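Local coordinates for protein lysine-specific demethylase REF6 (Arabidopsis thaliana, PDB 6A58) that demethylates histone H3 to promote gene expression and binds DNA through the C2H2 zinc fingers contained in this C-terminal fragment, at residues R93-R98 and F117-D122; C78-C83 and V99-R104; K44-P49 and K61-H66. One frame throughout, in Å; residues are numbered along the deposited sequence.

Contact 1. Residues R93-R98 and F117-D122; sequences RTEHIR and FRFVSD. With ZN (zinc ion), chain D.
Arg98, late in helix 90-101 of the third zinc finger, donates from NH1 to the backbone O of Arg118 in the fourth (2.8 Å). The bond lies in the carbonyl plane at a C=O...N angle of 155°, with the oxygen tilted somewhat from the guanidinium plane. Arg98 can span this gap because its CG stands anti to the carbonyl carbon (chi1 -63°) and the chain is extended as far as NE.

Water extends the polar network. One molecule donates to Glu95 OE2 (2.8 Å) and accepts from both Arg98 NH1 and Val120 N; a second donates to the same OE2 (2.7 Å) and accepts from Ser121 N. A single carboxylate oxygen thus reaches, through the two waters, the amides of Val120 and Ser121, just past the N-cap residue Phe119.

Side-chain packing accompanies these bonds. Glu95 CB rests 3.6 Å from Phe119 CD1, the carboxylate and ring planes 20° apart. Arg98 and Arg118 run past each other in opposite directions, Arg98 CB lying 3.5 Å from Arg118 CG. Separately, the backbone O of Glu95 meets the Phe119 ring at its edge, in plane, 3.3 Å from CE1.

Here two neighbouring DNA-binding fingers are joined by a small, partly hydrated surface, where the negative carboxylate facing the amino end of a helix is probably favoured electrostatically.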
loop_
_atom_site.group_PDB
_atom_site.type_symbol
_atom_site.label_atom_id
_atom_site.label_comp_id
_atom_site.label_asym_id
_atom_site.label_seq_id
_atom_site.Cartn_x
_atom_site.Cartn_y
_atom_site.Cartn_z
ATOM N N ARG A 93 8.174 4.684 -1.940
ATOM C CA ARG A 93 8.881 5.965 -2.056
ATOM C C ARG A 93 10.390 5.753 -1.981
ATOM O O ARG A 93 11.131 6.312 -2.786
ATOM C CB ARG A 93 8.441 6.960 -0.975
ATOM C CG ARG A 93 9.245 8.256 -0.984
ATOM C CD ARG A 93 8.623 9.350 -0.143
ATOM N NE ARG A 93 8.640 9.041 1.286
ATOM C CZ ARG A 93 8.242 9.873 2.251
ATOM N NH1 ARG A 93 7.779 11.088 1.963
ATOM N NH2 ARG A 93 8.295 9.482 3.524
ATOM N N THR A 94 10.840 4.961 -1.009
ATOM C CA THR A 94 12.271 4.671 -0.847
ATOM C C THR A 94 12.872 4.026 -2.102
ATOM O O THR A 94 13.950 4.426 -2.551
ATOM C CB THR A 94 12.525 3.790 0.394
ATOM O OG1 THR A 94 12.116 4.504 1.565
ATOM C CG2 THR A 94 14.001 3.420 0.524
ATOM N N GLU A 95 12.177 3.037 -2.661
ATOM C CA GLU A 95 12.596 2.422 -3.926
ATOM C C GLU A 95 12.679 3.457 -5.049
ATOM O O GLU A 95 13.661 3.490 -5.792
ATOM C CB GLU A 95 11.667 1.266 -4.318
ATOM C CG GLU A 95 11.923 -0.006 -3.520
ATOM C CD GLU A 95 11.135 -1.210 -4.013
ATOM O OE1 GLU A 95 10.279 -1.069 -4.915
ATOM O OE2 GLU A 95 11.379 -2.313 -3.488
ATOM N N HIS A 96 11.660 4.308 -5.153
ATOM C CA HIS A 96 11.641 5.372 -6.161
ATOM C C HIS A 96 12.820 6.342 -6.071
ATOM O O HIS A 96 13.386 6.721 -7.101
ATOM C CB HIS A 96 10.340 6.172 -6.103
ATOM C CG HIS A 96 10.402 7.459 -6.864
ATOM N ND1 HIS A 96 10.299 7.513 -8.236
ATOM C CD2 HIS A 96 10.578 8.734 -6.446
ATOM C CE1 HIS A 96 10.402 8.770 -8.631
ATOM N NE2 HIS A 96 10.571 9.530 -7.565
ATOM N N ILE A 97 13.188 6.742 -4.854
ATOM C CA ILE A 97 14.291 7.698 -4.652
ATOM C C ILE A 97 15.605 7.172 -5.255
ATOM O O ILE A 97 16.433 7.958 -5.727
ATOM C CB ILE A 97 14.458 8.076 -3.158
ATOM C CG1 ILE A 97 13.244 8.877 -2.674
ATOM C CG2 ILE A 97 15.717 8.908 -2.928
ATOM C CD1 ILE A 97 13.062 8.880 -1.171
ATOM N N ARG A 98 15.780 5.851 -5.278
ATOM C CA ARG A 98 16.956 5.244 -5.908
ATOM C C ARG A 98 17.082 5.571 -7.401
ATOM O O ARG A 98 18.192 5.569 -7.934
ATOM C CB ARG A 98 16.977 3.726 -5.708
ATOM C CG ARG A 98 17.089 3.287 -4.254
ATOM C CD ARG A 98 16.875 1.793 -4.122
ATOM N NE ARG A 98 16.648 1.416 -2.731
ATOM C CZ ARG A 98 16.055 0.288 -2.329
ATOM N NH1 ARG A 98 15.626 -0.620 -3.203
ATOM N NH2 ARG A 98 15.891 0.067 -1.027
ATOM N N PHE A 117 20.782 -4.500 -9.441
ATOM C CA PHE A 117 19.337 -4.228 -9.430
ATOM C C PHE A 117 19.002 -3.102 -8.458
ATOM O O PHE A 117 19.675 -2.935 -7.439
ATOM C CB PHE A 117 18.564 -5.510 -9.083
ATOM C CG PHE A 117 18.944 -6.664 -9.953
ATOM C CD1 PHE A 117 18.306 -6.864 -11.167
ATOM C CD2 PHE A 117 19.999 -7.503 -9.597
ATOM C CE1 PHE A 117 18.682 -7.908 -11.999
ATOM C CE2 PHE A 117 20.383 -8.544 -10.427
ATOM C CZ PHE A 117 19.723 -8.743 -11.627
ATOM N N ARG A 118 17.980 -2.320 -8.806
ATOM C CA ARG A 118 17.526 -1.194 -7.987
ATOM C C ARG A 118 16.526 -1.630 -6.919
ATOM O O ARG A 118 16.529 -1.081 -5.815
ATOM C CB ARG A 118 16.890 -0.115 -8.869
ATOM C CG ARG A 118 16.616 1.198 -8.144
ATOM C CD ARG A 118 16.055 2.277 -9.062
ATOM N NE ARG A 118 16.758 2.360 -10.341
ATOM C CZ ARG A 118 17.994 2.832 -10.521
ATOM N NH1 ARG A 118 18.739 3.284 -9.502
ATOM N NH2 ARG A 118 18.507 2.836 -11.750
ATOM N N PHE A 119 15.662 -2.585 -7.269
ATOM C CA PHE A 119 14.621 -3.091 -6.369
ATOM C C PHE A 119 14.879 -4.566 -6.074
ATOM O O PHE A 119 15.344 -5.303 -6.945
ATOM C CB PHE A 119 13.226 -2.933 -6.993
ATOM C CG PHE A 119 12.995 -1.611 -7.680
ATOM C CD1 PHE A 119 13.363 -0.411 -7.073
ATOM C CD2 PHE A 119 12.385 -1.563 -8.931
ATOM C CE1 PHE A 119 13.137 0.804 -7.710
ATOM C CE2 PHE A 119 12.159 -0.350 -9.569
ATOM C CZ PHE A 119 12.538 0.836 -8.958
ATOM N N VAL A 120 14.569 -4.988 -4.850
ATOM C CA VAL A 120 14.796 -6.377 -4.429
ATOM C C VAL A 120 13.954 -7.385 -5.229
ATOM O O VAL A 120 14.419 -8.492 -5.491
ATOM C CB VAL A 120 14.584 -6.564 -2.902
ATOM C CG1 VAL A 120 13.108 -6.507 -2.522
ATOM C CG2 VAL A 120 15.212 -7.869 -2.427
ATOM N N SER A 121 12.739 -6.995 -5.622
ATOM C CA SER A 121 11.867 -7.844 -6.448
ATOM C C SER A 121 12.481 -8.187 -7.810
ATOM O O SER A 121 12.282 -9.293 -8.317
ATOM C CB SER A 121 10.495 -7.190 -6.646
ATOM O OG SER A 121 10.612 -5.921 -7.267
ATOM N N ASP A 122 13.222 -7.241 -8.391
ATOM C CA ASP A 122 13.973 -7.485 -9.629
ATOM C C ASP A 122 15.123 -8.468 -9.396
ATOM O O ASP A 122 15.398 -9.317 -10.248
ATOM C CB ASP A 122 14.541 -6.181 -10.208
ATOM C CG ASP A 122 13.465 -5.169 -10.580
ATOM O OD1 ASP A 122 12.290 -5.554 -10.780
ATOM O OD2 ASP A 122 13.807 -3.970 -10.679
HETATM ZN ZN ZN D . 11.100 11.531 -7.196
HETATM O O HOH W 1 14.040 -2.978 -2.824
HETATM O O HOH W 2 10.825 -4.724 -4.617
#

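Contact 2. Residues C78-C83 and V99-R104; sequences CPWKGC and VHTGAR. With ZN (zinc ion), chain D.
Trp80 opens a type II beta turn that finishes at Cys83, and its CA lies 7.6 Å from that of His100 in the last turn of helix 90-101. The turn is closed by Cys83 N bonding to Trp80 O (3.0 Å). Its third position is Gly82, where a side chain would run into the carbonyl oxygen of Lys81. On the other side the helix ends at Thr101, and Gly102 leaves helical geometry with positive phi; Thr101 OG1 takes a weak hydrogen bond from Ala103 N just beyond.

The side chains converge on zinc. Cys78 SG and Cys83 SG each bind it at 2.3 Å and His100 NE2 at 2.1 Å, with His96 as the fourth ligand. This is the classical C2H2 finger: two cysteines from the hairpin of strands 76-77 and 86-87, two histidines from the helix packed against it. Both sulfurs stand at the edge of the His100 ring, near its plane. Cys78 SG also accepts a nearly straight bond from Trp80 N (3.5 Å, 164°), which ties the turn to the metal ligand and may temper the charge on the thiolate.

Trp80 backs the imidazole from one face. Its five-membered ring and the His100 ring form an offset stack, centroids 4.0 Å apart and planes only 3° from parallel. The helix backbone brings His100 CB over the indole in a CH-pi contact, 3.4 Å from the five-membered ring's centroid, and chi1 of -61° swings the imidazole alongside the indole and toward the zinc. Thr101 CG2 approaches Trp80 CZ3 at 4.0 Å.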
loop_
_atom_site.group_PDB
_atom_site.type_symbol
_atom_site.label_atom_id
_atom_site.label_comp_id
_atom_site.label_asym_id
_atom_site.label_seq_id
_atom_site.Cartn_x
_atom_site.Cartn_y
_atom_site.Cartn_z
ATOM N N CYS A 78 7.763 12.616 -2.825
ATOM C CA CYS A 78 9.184 12.440 -3.093
ATOM C C CYS A 78 9.945 13.671 -2.592
ATOM O O CYS A 78 9.522 14.798 -2.856
ATOM C CB CYS A 78 9.431 12.256 -4.587
ATOM S SG CYS A 78 11.174 11.983 -4.981
ATOM N N PRO A 79 11.063 13.461 -1.869
ATOM C CA PRO A 79 11.835 14.587 -1.343
ATOM C C PRO A 79 12.798 15.237 -2.345
ATOM O O PRO A 79 13.423 16.235 -1.997
ATOM C CB PRO A 79 12.629 13.948 -0.205
ATOM C CG PRO A 79 12.874 12.564 -0.683
ATOM C CD PRO A 79 11.617 12.170 -1.410
ATOM N N TRP A 80 12.912 14.687 -3.555
ATOM C CA TRP A 80 13.856 15.183 -4.567
ATOM C C TRP A 80 13.269 16.424 -5.236
ATOM O O TRP A 80 12.218 16.339 -5.871
ATOM C CB TRP A 80 14.109 14.085 -5.610
ATOM C CG TRP A 80 15.454 14.102 -6.275
ATOM C CD1 TRP A 80 15.728 14.466 -7.557
ATOM C CD2 TRP A 80 16.697 13.678 -5.702
ATOM N NE1 TRP A 80 17.072 14.316 -7.817
ATOM C CE2 TRP A 80 17.691 13.845 -6.691
ATOM C CE3 TRP A 80 17.070 13.187 -4.445
ATOM C CZ2 TRP A 80 19.035 13.522 -6.465
ATOM C CZ3 TRP A 80 18.401 12.873 -4.218
ATOM C CH2 TRP A 80 19.367 13.039 -5.225
ATOM N N LYS A 81 13.934 17.572 -5.096
ATOM C CA LYS A 81 13.439 18.821 -5.689
ATOM C C LYS A 81 13.185 18.645 -7.184
ATOM O O LYS A 81 13.994 18.036 -7.885
ATOM C CB LYS A 81 14.429 19.969 -5.480
ATOM C CG LYS A 81 14.549 20.452 -4.045
ATOM C CD LYS A 81 15.793 21.309 -3.844
ATOM C CE LYS A 81 15.722 22.623 -4.604
ATOM N NZ LYS A 81 16.959 23.435 -4.425
ATOM N N GLY A 82 12.053 19.173 -7.654
ATOM C CA GLY A 82 11.623 19.020 -9.044
ATOM C C GLY A 82 10.710 17.838 -9.326
ATOM O O GLY A 82 10.049 17.810 -10.367
ATOM N N CYS A 83 10.667 16.863 -8.416
ATOM C CA CYS A 83 9.868 15.663 -8.603
ATOM C C CYS A 83 8.522 15.836 -7.916
ATOM O O CYS A 83 8.468 16.209 -6.747
ATOM C CB CYS A 83 10.589 14.450 -8.023
ATOM S SG CYS A 83 9.757 12.899 -8.394
ATOM N N VAL A 99 15.960 5.849 -8.069
ATOM C CA VAL A 99 15.982 6.280 -9.478
ATOM C C VAL A 99 16.757 7.593 -9.601
ATOM O O VAL A 99 17.542 7.762 -10.534
ATOM C CB VAL A 99 14.558 6.438 -10.072
ATOM C CG1 VAL A 99 14.608 6.952 -11.508
ATOM C CG2 VAL A 99 13.802 5.114 -10.014
ATOM N N HIS A 100 16.544 8.503 -8.652
ATOM C CA HIS A 100 17.241 9.789 -8.629
ATOM C C HIS A 100 18.703 9.667 -8.219
ATOM O O HIS A 100 19.557 10.350 -8.784
ATOM C CB HIS A 100 16.566 10.763 -7.666
ATOM C CG HIS A 100 15.146 11.086 -8.009
ATOM N ND1 HIS A 100 14.759 11.520 -9.259
ATOM C CD2 HIS A 100 14.025 11.079 -7.249
ATOM C CE1 HIS A 100 13.457 11.738 -9.263
ATOM N NE2 HIS A 100 12.989 11.487 -8.053
ATOM N N THR A 101 18.992 8.831 -7.218
ATOM C CA THR A 101 20.367 8.688 -6.716
ATOM C C THR A 101 21.238 7.776 -7.587
ATOM O O THR A 101 22.464 7.859 -7.527
ATOM C CB THR A 101 20.404 8.149 -5.276
ATOM O OG1 THR A 101 19.886 6.813 -5.258
ATOM C CG2 THR A 101 19.592 9.046 -4.338
ATOM N N GLY A 102 20.606 6.900 -8.372
ATOM C CA GLY A 102 21.321 5.922 -9.193
ATOM C C GLY A 102 21.787 4.692 -8.430
ATOM O O GLY A 102 22.572 3.904 -8.957
ATOM N N ALA A 103 21.291 4.512 -7.205
ATOM C CA ALA A 103 21.706 3.387 -6.365
ATOM C C ALA A 103 21.218 2.065 -6.951
ATOM O O ALA A 103 20.081 1.976 -7.412
ATOM C CB ALA A 103 21.169 3.562 -4.953
ATOM N N ARG A 104 22.088 1.054 -6.936
ATOM C CA ARG A 104 21.749 -0.309 -7.354
ATOM C C ARG A 104 22.206 -1.233 -6.218
ATOM O O ARG A 104 23.278 -1.833 -6.306
ATOM C CB ARG A 104 22.451 -0.683 -8.670
ATOM C CG ARG A 104 22.254 0.284 -9.831
ATOM C CD ARG A 104 20.874 0.189 -10.453
ATOM N NE ARG A 104 20.636 -1.069 -11.174
ATOM C CZ ARG A 104 19.567 -1.316 -11.936
ATOM N NH1 ARG A 104 19.432 -2.491 -12.540
ATOM N NH2 ARG A 104 18.623 -0.398 -12.116
HETATM ZN ZN ZN D . 11.100 11.531 -7.196
#

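Contact 3. Residues K44-P49 and K61-H66. With ZN (zinc ion), chain C.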
loop_
_atom_site.group_PDB
_atom_site.type_symbol
_atom_site.label_atom_id
_atom_site.label_comp_id
_atom_site.label_asym_id
_atom_site.label_seq_id
_atom_site.Cartn_x
_atom_site.Cartn_y
_atom_site.Cartn_z
ATOM N N LYS A 44 -20.574 -2.714 10.153
ATOM C CA LYS A 44 -20.484 -4.021 10.824
ATOM C C LYS A 44 -21.132 -5.171 10.031
ATOM O O LYS A 44 -20.838 -6.340 10.297
ATOM C CB LYS A 44 -21.041 -3.944 12.246
ATOM C CG LYS A 44 -20.139 -3.150 13.171
ATOM C CD LYS A 44 -20.754 -2.962 14.540
ATOM C CE LYS A 44 -19.837 -2.135 15.420
ATOM N NZ LYS A 44 -20.372 -1.967 16.796
ATOM N N ARG A 45 -21.998 -4.826 9.071
ATOM C CA ARG A 45 -22.544 -5.783 8.097
ATOM C C ARG A 45 -21.671 -5.892 6.839
ATOM O O ARG A 45 -22.088 -6.456 5.820
ATOM C CB ARG A 45 -23.971 -5.385 7.719
ATOM C CG ARG A 45 -24.975 -5.611 8.839
ATOM C CD ARG A 45 -26.309 -4.975 8.526
ATOM N NE ARG A 45 -26.855 -5.413 7.242
ATOM C CZ ARG A 45 -27.938 -4.898 6.661
ATOM N NH1 ARG A 45 -28.632 -3.917 7.242
ATOM N NH2 ARG A 45 -28.331 -5.369 5.478
ATOM N N ASN A 46 -20.446 -5.359 6.912
ATOM C CA ASN A 46 -19.455 -5.436 5.839
ATOM C C ASN A 46 -19.912 -4.837 4.511
ATOM O O ASN A 46 -19.580 -5.347 3.437
ATOM C CB ASN A 46 -18.959 -6.883 5.682
ATOM C CG ASN A 46 -18.358 -7.428 6.963
ATOM O OD1 ASN A 46 -18.690 -8.528 7.400
ATOM N ND2 ASN A 46 -17.487 -6.648 7.584
ATOM N N ILE A 47 -20.653 -3.734 4.602
ATOM C CA ILE A 47 -21.075 -2.960 3.442
ATOM C C ILE A 47 -20.034 -1.865 3.231
ATOM O O ILE A 47 -19.658 -1.175 4.180
ATOM C CB ILE A 47 -22.465 -2.322 3.648
ATOM C CG1 ILE A 47 -23.525 -3.406 3.886
ATOM C CG2 ILE A 47 -22.849 -1.464 2.444
ATOM C CD1 ILE A 47 -24.785 -2.908 4.555
ATOM N N CYS A 48 -19.562 -1.721 1.994
ATOM C CA CYS A 48 -18.564 -0.700 1.653
ATOM C C CYS A 48 -18.961 0.691 2.178
ATOM O O CYS A 48 -20.116 1.088 2.042
ATOM C CB CYS A 48 -18.383 -0.629 0.141
ATOM S SG CYS A 48 -17.116 0.550 -0.372
ATOM N N PRO A 49 -18.003 1.436 2.772
ATOM C CA PRO A 49 -18.320 2.763 3.320
ATOM C C PRO A 49 -18.491 3.887 2.288
ATOM O O PRO A 49 -18.880 4.993 2.674
ATOM C CB PRO A 49 -17.106 3.071 4.207
ATOM C CG PRO A 49 -15.993 2.320 3.570
ATOM C CD PRO A 49 -16.611 1.048 3.071
ATOM N N LYS A 61 -12.169 -8.357 6.997
ATOM C CA LYS A 61 -10.890 -8.249 6.284
ATOM C C LYS A 61 -11.084 -7.936 4.794
ATOM O O LYS A 61 -10.382 -7.084 4.244
ATOM C CB LYS A 61 -10.060 -9.529 6.449
ATOM C CG LYS A 61 -8.596 -9.359 6.076
ATOM C CD LYS A 61 -7.796 -10.637 6.293
ATOM C CE LYS A 61 -8.061 -11.664 5.204
ATOM N NZ LYS A 61 -7.106 -12.806 5.275
ATOM N N TYR A 62 -12.031 -8.626 4.153
ATOM C CA TYR A 62 -12.387 -8.357 2.748
ATOM C C TYR A 62 -12.886 -6.926 2.528
ATOM O O TYR A 62 -12.549 -6.294 1.523
ATOM C CB TYR A 62 -13.457 -9.340 2.249
ATOM C CG TYR A 62 -12.955 -10.742 1.955
ATOM C CD1 TYR A 62 -11.979 -10.965 0.985
ATOM C CD2 TYR A 62 -13.488 -11.851 2.616
ATOM C CE1 TYR A 62 -11.527 -12.247 0.700
ATOM C CE2 TYR A 62 -13.045 -13.138 2.337
ATOM C CZ TYR A 62 -12.065 -13.330 1.380
ATOM O OH TYR A 62 -11.624 -14.602 1.101
ATOM N N LEU A 63 -13.698 -6.434 3.463
ATOM C CA LEU A 63 -14.230 -5.068 3.413
ATOM C C LEU A 63 -13.120 -4.011 3.432
ATOM O O LEU A 63 -13.111 -3.100 2.602
ATOM C CB LEU A 63 -15.175 -4.831 4.594
ATOM C CG LEU A 63 -15.753 -3.422 4.775
ATOM C CD1 LEU A 63 -16.768 -3.122 3.686
ATOM C CD2 LEU A 63 -16.344 -3.268 6.170
ATOM N N VAL A 64 -12.207 -4.140 4.392
ATOM C CA VAL A 64 -11.128 -3.160 4.598
ATOM C C VAL A 64 -10.181 -3.111 3.392
ATOM O O VAL A 64 -9.787 -2.026 2.952
ATOM C CB VAL A 64 -10.346 -3.442 5.909
ATOM C CG1 VAL A 64 -9.085 -2.584 6.020
ATOM C CG2 VAL A 64 -11.239 -3.204 7.121
ATOM N N GLN A 65 -9.830 -4.279 2.862
ATOM C CA GLN A 65 -9.004 -4.370 1.652
ATOM C C GLN A 65 -9.671 -3.704 0.446
ATOM O O GLN A 65 -9.011 -2.986 -0.309
ATOM C CB GLN A 65 -8.678 -5.831 1.328
ATOM C CG GLN A 65 -7.711 -6.474 2.311
ATOM C CD GLN A 65 -7.551 -7.971 2.103
ATOM O OE1 GLN A 65 -8.020 -8.535 1.111
ATOM N NE2 GLN A 65 -6.878 -8.625 3.046
ATOM N N HIS A 66 -10.973 -3.935 0.281
ATOM C CA HIS A 66 -11.737 -3.340 -0.819
ATOM C C HIS A 66 -11.782 -1.808 -0.786
ATOM O O HIS A 66 -11.591 -1.162 -1.819
ATOM C CB HIS A 66 -13.171 -3.876 -0.847
ATOM C CG HIS A 66 -14.049 -3.162 -1.823
ATOM N ND1 HIS A 66 -13.933 -3.328 -3.185
ATOM C CD2 HIS A 66 -15.040 -2.259 -1.636
ATOM C CE1 HIS A 66 -14.820 -2.564 -3.796
ATOM N NE2 HIS A 66 -15.505 -1.906 -2.878
HETATM ZN ZN ZN C . -16.705 -0.055 -2.475
#
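Cys48 and His66 meet at the zinc ion of the second finger, SG and NE2 both binding it at 2.2 Å; Cys53 and His70 complete the site. The sulfur also lies at the edge of the imidazole, in its plane, Cys48 SG being 3.7 Å from His66 CD2.

A zinc finger's small core is held by its metal and a few apolar side chains, and Leu63, one helical turn before His66, is a case in point. Its CG is anti to the backbone N (chi1 175°), which sends the two methyls across to the loop leading into Cys48. Leu63 CD1 presses on backbone, 3.5 Å from Ile47 O and 3.6 Å from Cys48 N, and reaches Pro49 CD more loosely at 4.2 Å. Leu63 CD2 instead lies 3.8 Å from Asn46 ND2. Cut back to an alanine here, the residue would probably open a gap behind the ligand and leave the backbone from Asn46 to Cys48 without its apolar support.

The same leucine touches His43, a zinc ligand of the first, degenerate C2H2 finger. That zinc is also bound by His60, in helix 60-70, and in this way the two fingers interlock.

Farther out, Asn46, with positive phi, is the C-prime residue of a Schellman motif ending helix 37-44: Ile47 N bonds to Leu42 O and Asn46 N to His43 O.

Followed from the N terminus, the chain first closes contact 3, where the connection leaving helix 37-44 meets helix 60-70 and joins the first two fingers. That loop is complete before the next begins. Contact 2 then opens at 78-83 and contact 1 at 93-98; contact 2 closes at 99-104, before contact 1 closes at 117-122, so the two cross. Contact 2 is internal to the third finger, whereas contact 1 ties that finger to the fourth. They share helix 90-101 and one zinc ion, and touch where Arg118 packs on Ala103. Contact 3 lies across the chain's centre, about 32 Å from contact 1 and 36 Å from contact 2, centre to centre.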